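PDB 2WW2: alpha-1,2-mannosidase from Bacteroides thetaiotaomicron, which probably hydrolyses alpha-linked mannosides, of alpha-1,2 type by its name, with inversion at the anomeric carbon, as a calcium-dependent glycoside hydrolase of family GH92. Local coordinates for residues A126-A131 with P298-E303; G308-Y313 with D322-T327; F491-D496 with D503-T508. All coordinates share one frame; numbering follows the deposited sequence.

Contact 1: A126-A131 with P298-E303; sequences ATSRGA and PREFYE
The carbonyl oxygen of Tyr302 is gripped side-on by Arg129, whose NE and NH2 both donate to this one atom. Arg129 NE lies 3.0 Å from Tyr302 O, within the carbonyl plane and on a lone pair. Arg129 NH2, 2.9 Å from Tyr302 O, approaches from 37° above that plane. From the arginine's side both bonds run almost in the guanidinium plane, so the pair fixes the rotation of the group. Reaching this carbonyl from a turn takes a long side chain: Arg129 stays extended from CG to NE (chi2 175°, chi3 -171°).

Glu300 and Arg129 are close enough for their charges probably to attract, but form no salt bridge. Glu300 OE1 is 4.1 Å from Arg129 NH2 but well out of the guanidinium plane, and water fills the gap: one molecule accepts from Arg129 NH2 and donates to Glu300 OE1 (2.7 Å from water to OE1). A second accepts from Ser128 OG and donates to the same OE1, making this carboxylate oxygen a shared acceptor.

Thr127 OG1 accepts from Gly130 N at 2.8 Å, an ST motif that probably steadies the turn carrying Arg129. The third guanidinium nitrogen, NH1, forms a salt bridge with Glu250, which also bonds to Thr127 OG1. Glu303, whose CG lies 4.0 Å from Arg129 NE, sends its carboxylate to Ser236, Asn246 and the backbone N of Phe237.

The turn joins strands 121-126 and 130-136 of the N-terminal domain; it meets strand 299-304 of the catalytic domain, with helix 240-250 beside both and helix 347-364 against Glu300 and Tyr302.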
loop_
_atom_site.group_PDB
_atom_site.type_symbol
_atom_site.label_atom_id
_atom_site.label_comp_id
_atom_site.label_asym_id
_atom_site.label_seq_id
_atom_site.Cartn_x
_atom_site.Cartn_y
_atom_site.Cartn_z
ATOM N N ALA A 126 45.704 5.890 -4.315
ATOM C CA ALA A 126 46.126 4.779 -3.471
ATOM C C ALA A 126 46.905 3.717 -4.242
ATOM O O ALA A 126 46.697 3.527 -5.440
ATOM C CB ALA A 126 44.896 4.148 -2.806
ATOM N N THR A 127 47.782 3.010 -3.544
ATOM C CA THR A 127 48.340 1.776 -4.053
ATOM C C THR A 127 47.605 0.702 -3.240
ATOM O O THR A 127 46.642 1.028 -2.555
ATOM C CB THR A 127 49.867 1.703 -3.791
ATOM O OG1 THR A 127 50.124 1.796 -2.384
ATOM C CG2 THR A 127 50.608 2.858 -4.518
ATOM N N SER A 128 48.052 -0.554 -3.292
ATOM C CA SER A 128 47.416 -1.621 -2.502
ATOM C C SER A 128 47.431 -1.296 -1.007
ATOM O O SER A 128 46.445 -1.515 -0.303
ATOM C CB SER A 128 48.151 -2.954 -2.713
ATOM O OG SER A 128 47.969 -3.420 -4.049
ATOM N N ARG A 129 48.565 -0.793 -0.527
ATOM C CA ARG A 129 48.765 -0.610 0.907
ATOM C C ARG A 129 49.145 0.819 1.304
ATOM O O ARG A 129 49.194 1.139 2.476
ATOM C CB ARG A 129 49.804 -1.628 1.403
ATOM C CG ARG A 129 49.350 -3.065 1.135
ATOM C CD ARG A 129 50.435 -4.127 1.499
ATOM N NE ARG A 129 49.995 -5.422 1.002
ATOM C CZ ARG A 129 50.111 -5.804 -0.262
ATOM N NH1 ARG A 129 50.665 -4.990 -1.158
ATOM N NH2 ARG A 129 49.671 -7.000 -0.631
ATOM N N GLY A 130 49.352 1.701 0.330
ATOM C CA GLY A 130 49.724 3.067 0.682
ATOM C C GLY A 130 48.922 4.099 -0.086
ATOM O O GLY A 130 48.007 3.742 -0.844
ATOM N N ALA A 131 49.262 5.377 0.113
ATOM C CA ALA A 131 48.601 6.475 -0.617
ATOM C C ALA A 131 49.557 7.640 -0.745
ATOM O O ALA A 131 50.493 7.772 0.045
ATOM C CB ALA A 131 47.324 6.931 0.125
ATOM N N PRO A 298 36.346 -9.317 -1.411
ATOM C CA PRO A 298 37.050 -9.104 -0.148
ATOM C C PRO A 298 38.432 -8.521 -0.406
ATOM O O PRO A 298 39.007 -8.706 -1.494
ATOM C CB PRO A 298 37.164 -10.525 0.431
ATOM C CG PRO A 298 37.275 -11.409 -0.817
ATOM C CD PRO A 298 36.269 -10.747 -1.780
ATOM N N ARG A 299 38.994 -7.843 0.586
ATOM C CA ARG A 299 40.326 -7.268 0.418
ATOM C C ARG A 299 41.421 -8.294 0.697
ATOM O O ARG A 299 41.268 -9.202 1.548
ATOM C CB ARG A 299 40.528 -6.049 1.330
ATOM C CG ARG A 299 40.699 -6.419 2.828
ATOM C CD ARG A 299 40.909 -5.145 3.681
ATOM N NE ARG A 299 39.686 -4.338 3.674
ATOM C CZ ARG A 299 39.457 -3.315 2.856
ATOM N NH1 ARG A 299 40.382 -2.903 1.984
ATOM N NH2 ARG A 299 38.299 -2.679 2.926
ATOM N N GLU A 300 42.524 -8.160 -0.038
ATOM C CA GLU A 300 43.765 -8.873 0.291
ATOM C C GLU A 300 44.170 -8.412 1.692
ATOM O O GLU A 300 44.085 -7.227 2.000
ATOM C CB GLU A 300 44.866 -8.521 -0.721
ATOM C CG GLU A 300 44.486 -8.889 -2.164
ATOM C CD GLU A 300 45.344 -8.214 -3.232
ATOM O OE1 GLU A 300 46.238 -7.402 -2.891
ATOM O OE2 GLU A 300 45.090 -8.485 -4.425
ATOM N N PHE A 301 44.582 -9.349 2.544
ATOM C CA PHE A 301 45.016 -9.012 3.896
ATOM C C PHE A 301 46.463 -9.485 4.124
ATOM O O PHE A 301 46.943 -9.597 5.265
ATOM C CB PHE A 301 44.063 -9.654 4.907
ATOM C CG PHE A 301 43.993 -8.926 6.218
ATOM C CD1 PHE A 301 43.377 -7.684 6.300
ATOM C CD2 PHE A 301 44.523 -9.491 7.375
ATOM C CE1 PHE A 301 43.309 -7.003 7.528
ATOM C CE2 PHE A 301 44.436 -8.823 8.599
ATOM C CZ PHE A 301 43.832 -7.564 8.661
ATOM N N TYR A 302 47.154 -9.769 3.023
ATOM C CA TYR A 302 48.544 -10.186 3.077
ATOM C C TYR A 302 49.454 -9.077 2.558
ATOM O O TYR A 302 48.996 -8.086 1.926
ATOM C CB TYR A 302 48.770 -11.479 2.278
ATOM C CG TYR A 302 48.316 -11.423 0.829
ATOM C CD1 TYR A 302 49.196 -11.057 -0.189
ATOM C CD2 TYR A 302 47.011 -11.740 0.485
ATOM C CE1 TYR A 302 48.780 -11.002 -1.514
ATOM C CE2 TYR A 302 46.584 -11.691 -0.838
ATOM C CZ TYR A 302 47.470 -11.329 -1.823
ATOM O OH TYR A 302 47.035 -11.296 -3.120
ATOM N N GLU A 303 50.736 -9.266 2.810
ATOM C CA GLU A 303 51.753 -8.273 2.557
ATOM C C GLU A 303 52.982 -9.025 2.051
ATOM O O GLU A 303 53.059 -10.252 2.162
ATOM C CB GLU A 303 52.048 -7.511 3.868
ATOM C CG GLU A 303 50.745 -7.080 4.587
ATOM C CD GLU A 303 50.962 -6.175 5.797
ATOM O OE1 GLU A 303 51.861 -5.317 5.764
ATOM O OE2 GLU A 303 50.196 -6.307 6.773
HETATM O O HOH W 1 45.795 -5.057 -4.395
HETATM O O HOH W 2 48.889 -7.729 -3.454
#

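Contact 2: G308-Y313 with D322-T327; sequences GNPVYY and DGYMYT
The ring of Tyr312 carries Met325 CB over one face, a CH-pi contact 3.5 Å from CB to the ring centroid, while the backbone of Gly323 meets its edge, with Gly323 O 3.4 Å from Tyr312 CD2. Met325 bends back at chi2 and chi3 (54° and 61°), which brings Met325 CE to 3.7 Å from Tyr312 CE1. Met325 SD lies 5.3 Å from the centroid of the Tyr312 ring, an oblique Met-aromatic contact. A flexible, polarisable methionine suits this place because it can curl along a ring. The Tyr312 hydroxyl bonds to Glu363 and receives a hydrogen bond from a water that also donates to Asp322 O.

Beside this ring, Pro310 rests its CB 3.8 Å from Tyr324 CE1, and Gly323 N donates almost straight to Pro310 O at 3.0 Å (175° at the hydrogen), though from well above the carbonyl plane. Gly323 sits at backbone angles that a CB would jam against the preceding carbonyl, and its lack of a side chain lets the backbone swerve here.

Beyond Asp322 the chain crosses past Tyr312 and rejoins the five-stranded antiparallel sheet as strand 326-330, on the far side of strand 299-304. Val311 and Asp322 form an antiparallel non-hydrogen-bonded pair, where the consecutive strands 310-313 and 320-322 make a beta-hairpin at the sheet's margin.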
loop_
_atom_site.group_PDB
_atom_site.type_symbol
_atom_site.label_atom_id
_atom_site.label_comp_id
_atom_site.label_asym_id
_atom_site.label_seq_id
_atom_site.Cartn_x
_atom_site.Cartn_y
_atom_site.Cartn_z
ATOM N N GLY A 308 60.245 -10.584 -0.327
ATOM C CA GLY A 308 59.230 -10.567 -1.372
ATOM C C GLY A 308 58.176 -11.656 -1.243
ATOM O O GLY A 308 57.396 -11.870 -2.160
ATOM N N ASN A 309 58.141 -12.341 -0.108
ATOM C CA ASN A 309 57.197 -13.441 0.075
ATOM C C ASN A 309 55.926 -12.994 0.785
ATOM O O ASN A 309 55.990 -12.144 1.672
ATOM C CB ASN A 309 57.859 -14.570 0.855
ATOM C CG ASN A 309 59.024 -15.157 0.116
ATOM O OD1 ASN A 309 58.959 -15.324 -1.098
ATOM N ND2 ASN A 309 60.104 -15.467 0.833
ATOM N N PRO A 310 54.769 -13.562 0.388
ATOM C CA PRO A 310 53.487 -13.149 0.975
ATOM C C PRO A 310 53.373 -13.623 2.415
ATOM O O PRO A 310 53.595 -14.803 2.699
ATOM C CB PRO A 310 52.439 -13.857 0.100
ATOM C CG PRO A 310 53.181 -15.084 -0.457
ATOM C CD PRO A 310 54.623 -14.639 -0.612
ATOM N N VAL A 311 53.053 -12.702 3.317
ATOM C CA VAL A 311 52.821 -13.032 4.711
ATOM C C VAL A 311 51.591 -12.252 5.168
ATOM O O VAL A 311 51.187 -11.270 4.527
ATOM C CB VAL A 311 54.031 -12.660 5.613
ATOM C CG1 VAL A 311 55.204 -13.593 5.353
ATOM C CG2 VAL A 311 54.456 -11.199 5.387
ATOM N N TYR A 312 50.976 -12.695 6.259
ATOM C CA TYR A 312 49.860 -11.948 6.805
ATOM C C TYR A 312 49.786 -12.068 8.306
ATOM O O TYR A 312 50.150 -13.096 8.897
ATOM C CB TYR A 312 48.525 -12.384 6.162
ATOM C CG TYR A 312 48.160 -13.848 6.395
ATOM C CD1 TYR A 312 47.382 -14.221 7.491
ATOM C CD2 TYR A 312 48.589 -14.847 5.524
ATOM C CE1 TYR A 312 47.051 -15.559 7.716
ATOM C CE2 TYR A 312 48.266 -16.207 5.743
ATOM C CZ TYR A 312 47.490 -16.547 6.844
ATOM O OH TYR A 312 47.147 -17.866 7.091
ATOM N N TYR A 313 49.323 -10.985 8.915
ATOM C CA TYR A 313 48.836 -11.001 10.281
ATOM C C TYR A 313 47.492 -11.716 10.260
ATOM O O TYR A 313 46.587 -11.314 9.527
ATOM C CB TYR A 313 48.619 -9.564 10.772
ATOM C CG TYR A 313 47.884 -9.473 12.110
ATOM C CD1 TYR A 313 48.549 -9.726 13.305
ATOM C CD2 TYR A 313 46.539 -9.102 12.172
ATOM C CE1 TYR A 313 47.896 -9.619 14.538
ATOM C CE2 TYR A 313 45.871 -9.002 13.401
ATOM C CZ TYR A 313 46.552 -9.266 14.575
ATOM O OH TYR A 313 45.903 -9.155 15.792
ATOM N N ASP A 322 52.863 -17.438 6.749
ATOM C CA ASP A 322 53.192 -17.404 5.328
ATOM C C ASP A 322 51.937 -17.704 4.533
ATOM O O ASP A 322 51.155 -18.577 4.905
ATOM C CB ASP A 322 54.253 -18.471 4.986
ATOM C CG ASP A 322 55.572 -18.216 5.662
ATOM O OD1 ASP A 322 56.012 -17.057 5.704
ATOM O OD2 ASP A 322 56.189 -19.179 6.158
ATOM N N GLY A 323 51.733 -16.984 3.434
ATOM C CA GLY A 323 50.651 -17.319 2.543
ATOM C C GLY A 323 49.660 -16.176 2.379
ATOM O O GLY A 323 50.041 -15.009 2.451
ATOM N N TYR A 324 48.398 -16.532 2.168
ATOM C CA TYR A 324 47.364 -15.563 1.802
ATOM C C TYR A 324 46.236 -15.534 2.806
ATOM O O TYR A 324 45.846 -16.555 3.371
ATOM C CB TYR A 324 46.787 -15.865 0.411
ATOM C CG TYR A 324 47.841 -15.944 -0.672
ATOM C CD1 TYR A 324 48.550 -14.813 -1.053
ATOM C CD2 TYR A 324 48.137 -17.155 -1.305
ATOM C CE1 TYR A 324 49.523 -14.874 -2.038
ATOM C CE2 TYR A 324 49.117 -17.221 -2.297
ATOM C CZ TYR A 324 49.796 -16.075 -2.655
ATOM O OH TYR A 324 50.768 -16.110 -3.631
ATOM N N MET A 325 45.707 -14.338 3.005
ATOM C CA MET A 325 44.526 -14.148 3.806
ATOM C C MET A 325 43.729 -13.043 3.121
ATOM O O MET A 325 44.320 -12.134 2.517
ATOM C CB MET A 325 44.907 -13.755 5.246
ATOM C CG MET A 325 43.698 -13.533 6.173
ATOM S SD MET A 325 42.518 -14.890 6.249
ATOM C CE MET A 325 43.552 -16.244 6.881
ATOM N N TYR A 326 42.403 -13.153 3.172
ATOM C CA TYR A 326 41.491 -12.085 2.714
ATOM C C TYR A 326 40.522 -11.812 3.832
ATOM O O TYR A 326 40.317 -12.658 4.702
ATOM C CB TYR A 326 40.649 -12.540 1.499
ATOM C CG TYR A 326 41.391 -12.480 0.192
ATOM C CD1 TYR A 326 41.095 -11.484 -0.750
ATOM C CD2 TYR A 326 42.408 -13.395 -0.097
ATOM C CE1 TYR A 326 41.800 -11.418 -1.952
ATOM C CE2 TYR A 326 43.113 -13.336 -1.296
ATOM C CZ TYR A 326 42.792 -12.352 -2.224
ATOM O OH TYR A 326 43.504 -12.295 -3.406
ATOM N N THR A 327 39.838 -10.682 3.764
ATOM C CA THR A 327 38.784 -10.446 4.729
ATOM C C THR A 327 37.810 -9.379 4.242
ATOM O O THR A 327 37.882 -8.964 3.088
ATOM C CB THR A 327 39.362 -10.046 6.096
ATOM O OG1 THR A 327 38.291 -10.036 7.043
ATOM C CG2 THR A 327 40.001 -8.641 6.024
HETATM O O HOH W 3 48.985 -19.741 6.107
#

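Contact 3: F491-D496 with D503-T508; sequences FMWTKD and DRFDAT
Phe505 is wedged between Trp493 and Phe491. It turns an edge to the indole: Phe505 CD1 stands over one face, 3.5 Å from Trp493 CD2, and the planes of the phenyl and the six-membered ring meet at 64°, an edge-to-face pair. At the far end, Phe505 CZ presses on Phe491 CB at 3.4 Å; the two phenyl planes are tilted by 30° and displaced, with little of one ring over the other. Ala507 CB lies over one face of the Phe491 ring, 3.8 Å from its centroid, a CH-pi contact in which a small methyl can settle over the centre.

With CG anti to the backbone N (chi1 -165°), Trp493 reaches across to the chain opposite, where Asp503 O lies at the indole edge, 3.8 Å from Trp493 CZ2. Phe491, Trp493 and Phe505 make an aromatic cluster that closes a chain reversal between strand 491-492 and helix 519-522; no hydrogen bond crosses between the two segments, although Thr494 bonds by its backbone to Arg502 just before 503-508.

An Asx turn shapes the returning chain: Asp506 OD1 accepts from Thr508 N at 2.9 Å and from Thr508 OG1. Trp493 NE1 is tied to Arg502 O. Farther out, His489 stacks on Phe505, Arg546 makes a cation-pi contact with Phe491, and Arg504 of a neighbouring subunit packs on Trp493.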
loop_
_atom_site.group_PDB
_atom_site.type_symbol
_atom_site.label_atom_id
_atom_site.label_comp_id
_atom_site.label_asym_id
_atom_site.label_seq_id
_atom_site.Cartn_x
_atom_site.Cartn_y
_atom_site.Cartn_z
ATOM N N PHE A 491 3.220 -21.638 0.375
ATOM C CA PHE A 491 4.404 -20.837 0.679
ATOM C C PHE A 491 5.263 -21.514 1.745
ATOM O O PHE A 491 4.776 -22.356 2.500
ATOM C CB PHE A 491 3.977 -19.494 1.255
ATOM C CG PHE A 491 3.504 -18.505 0.233
ATOM C CD1 PHE A 491 4.411 -17.691 -0.429
ATOM C CD2 PHE A 491 2.150 -18.342 -0.023
ATOM C CE1 PHE A 491 3.979 -16.754 -1.352
ATOM C CE2 PHE A 491 1.711 -17.396 -0.940
ATOM C CZ PHE A 491 2.626 -16.601 -1.608
ATOM N N MET A 492 6.528 -21.107 1.847
ATOM C CA MET A 492 7.365 -21.554 2.954
ATOM C C MET A 492 6.839 -20.915 4.241
ATOM O O MET A 492 6.394 -19.760 4.233
ATOM C CB MET A 492 8.828 -21.148 2.715
ATOM C CG MET A 492 9.484 -21.897 1.544
ATOM S SD MET A 492 9.610 -23.676 1.856
ATOM C CE MET A 492 10.262 -24.216 0.261
ATOM N N TRP A 493 6.871 -21.667 5.338
ATOM C CA TRP A 493 6.434 -21.131 6.636
ATOM C C TRP A 493 7.377 -21.711 7.684
ATOM O O TRP A 493 8.546 -21.963 7.379
ATOM C CB TRP A 493 4.965 -21.501 6.891
ATOM C CG TRP A 493 4.249 -20.762 7.979
ATOM C CD1 TRP A 493 3.480 -21.321 8.958
ATOM C CD2 TRP A 493 4.178 -19.339 8.175
ATOM N NE1 TRP A 493 2.947 -20.340 9.760
ATOM C CE2 TRP A 493 3.366 -19.115 9.307
ATOM C CE3 TRP A 493 4.743 -18.230 7.517
ATOM C CZ2 TRP A 493 3.090 -17.832 9.796
ATOM C CZ3 TRP A 493 4.462 -16.949 8.008
ATOM C CH2 TRP A 493 3.645 -16.766 9.134
ATOM N N THR A 494 6.886 -21.932 8.903
ATOM C CA THR A 494 7.759 -22.381 9.977
ATOM C C THR A 494 7.007 -23.328 10.907
ATOM O O THR A 494 5.775 -23.251 11.012
ATOM C CB THR A 494 8.310 -21.199 10.792
ATOM O OG1 THR A 494 9.219 -21.684 11.787
ATOM C CG2 THR A 494 7.165 -20.437 11.490
ATOM N N LYS A 495 7.747 -24.215 11.572
ATOM C CA LYS A 495 7.181 -25.116 12.582
ATOM C C LYS A 495 8.012 -25.024 13.854
ATOM O O LYS A 495 9.199 -24.717 13.789
ATOM C CB LYS A 495 7.243 -26.578 12.112
ATOM C CG LYS A 495 6.402 -26.946 10.907
ATOM C CD LYS A 495 6.839 -28.325 10.399
ATOM C CE LYS A 495 5.948 -28.831 9.290
ATOM N NZ LYS A 495 6.617 -29.949 8.526
ATOM N N ASP A 496 7.405 -25.303 15.006
ATOM C CA ASP A 496 8.169 -25.419 16.251
ATOM C C ASP A 496 8.846 -26.793 16.334
ATOM O O ASP A 496 8.758 -27.580 15.398
ATOM C CB ASP A 496 7.283 -25.132 17.476
ATOM C CG ASP A 496 6.197 -26.172 17.677
ATOM O OD1 ASP A 496 6.282 -27.266 17.073
ATOM O OD2 ASP A 496 5.255 -25.893 18.460
ATOM N N ASP A 503 1.010 -20.247 14.035
ATOM C CA ASP A 503 -0.362 -19.776 13.840
ATOM C C ASP A 503 -0.428 -18.660 12.800
ATOM O O ASP A 503 0.543 -17.928 12.605
ATOM C CB ASP A 503 -0.905 -19.185 15.152
ATOM C CG ASP A 503 -1.095 -20.228 16.247
ATOM O OD1 ASP A 503 -1.156 -21.441 15.945
ATOM O OD2 ASP A 503 -1.210 -19.820 17.426
ATOM N N ARG A 504 -1.590 -18.512 12.175
ATOM C CA ARG A 504 -1.936 -17.312 11.391
ATOM C C ARG A 504 -0.971 -17.034 10.253
ATOM O O ARG A 504 -0.254 -16.028 10.251
ATOM C CB ARG A 504 -2.090 -16.068 12.279
ATOM C CG ARG A 504 -3.210 -16.157 13.305
ATOM C CD ARG A 504 -4.615 -16.150 12.673
ATOM N NE ARG A 504 -5.156 -14.798 12.500
ATOM C CZ ARG A 504 -5.813 -14.128 13.448
ATOM N NH1 ARG A 504 -5.990 -14.671 14.647
ATOM N NH2 ARG A 504 -6.284 -12.909 13.209
ATOM N N PHE A 505 -0.979 -17.931 9.276
ATOM C CA PHE A 505 -0.110 -17.794 8.131
ATOM C C PHE A 505 -0.255 -16.420 7.493
ATOM O O PHE A 505 -1.355 -15.933 7.315
ATOM C CB PHE A 505 -0.379 -18.865 7.067
ATOM C CG PHE A 505 0.406 -18.617 5.810
ATOM C CD1 PHE A 505 1.734 -19.013 5.728
ATOM C CD2 PHE A 505 -0.146 -17.901 4.760
ATOM C CE1 PHE A 505 2.488 -18.737 4.590
ATOM C CE2 PHE A 505 0.603 -17.619 3.623
ATOM C CZ PHE A 505 1.917 -18.038 3.537
ATOM N N ASP A 506 0.864 -15.802 7.137
ATOM C CA ASP A 506 0.833 -14.505 6.470
ATOM C C ASP A 506 2.060 -14.413 5.557
ATOM O O ASP A 506 3.197 -14.287 6.023
ATOM C CB ASP A 506 0.829 -13.378 7.511
ATOM C CG ASP A 506 0.845 -11.988 6.885
ATOM O OD1 ASP A 506 0.904 -11.870 5.649
ATOM O OD2 ASP A 506 0.813 -11.001 7.649
ATOM N N ALA A 507 1.830 -14.495 4.255
ATOM C CA ALA A 507 2.923 -14.528 3.296
ATOM C C ALA A 507 3.758 -13.248 3.288
ATOM O O ALA A 507 4.900 -13.248 2.807
ATOM C CB ALA A 507 2.375 -14.830 1.901
ATOM N N THR A 508 3.206 -12.162 3.832
ATOM C CA THR A 508 3.845 -10.851 3.718
ATOM C C THR A 508 4.546 -10.439 5.005
ATOM O O THR A 508 5.161 -9.382 5.069
ATOM C CB THR A 508 2.824 -9.739 3.324
ATOM O OG1 THR A 508 1.865 -9.559 4.379
ATOM C CG2 THR A 508 2.086 -10.109 2.071
#

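Contacts 1 and 2 are adjoining parts of one structure, their centres 11 Å apart. Strand 299-304 lies between strand 310-313 and strand 326-330, the latter beginning in 322-327: Glu303 N is 2.7 Å from Val311 O on one side, and Phe301 N is 2.8 Å from Met325 O on the other, both probable hydrogen bonds. Contact 1 thus joins the N-terminal domain to the sheet to which contact 2 also belongs. Contact 3 is remote, its centre about 46 Å from that of contact 1 and about 47 Å from that of contact 2, yet 308-313, 322-327, 491-496 and 503-508 all belong to the catalytic family region. None of the residues binding the two sodium ions falls in these segments.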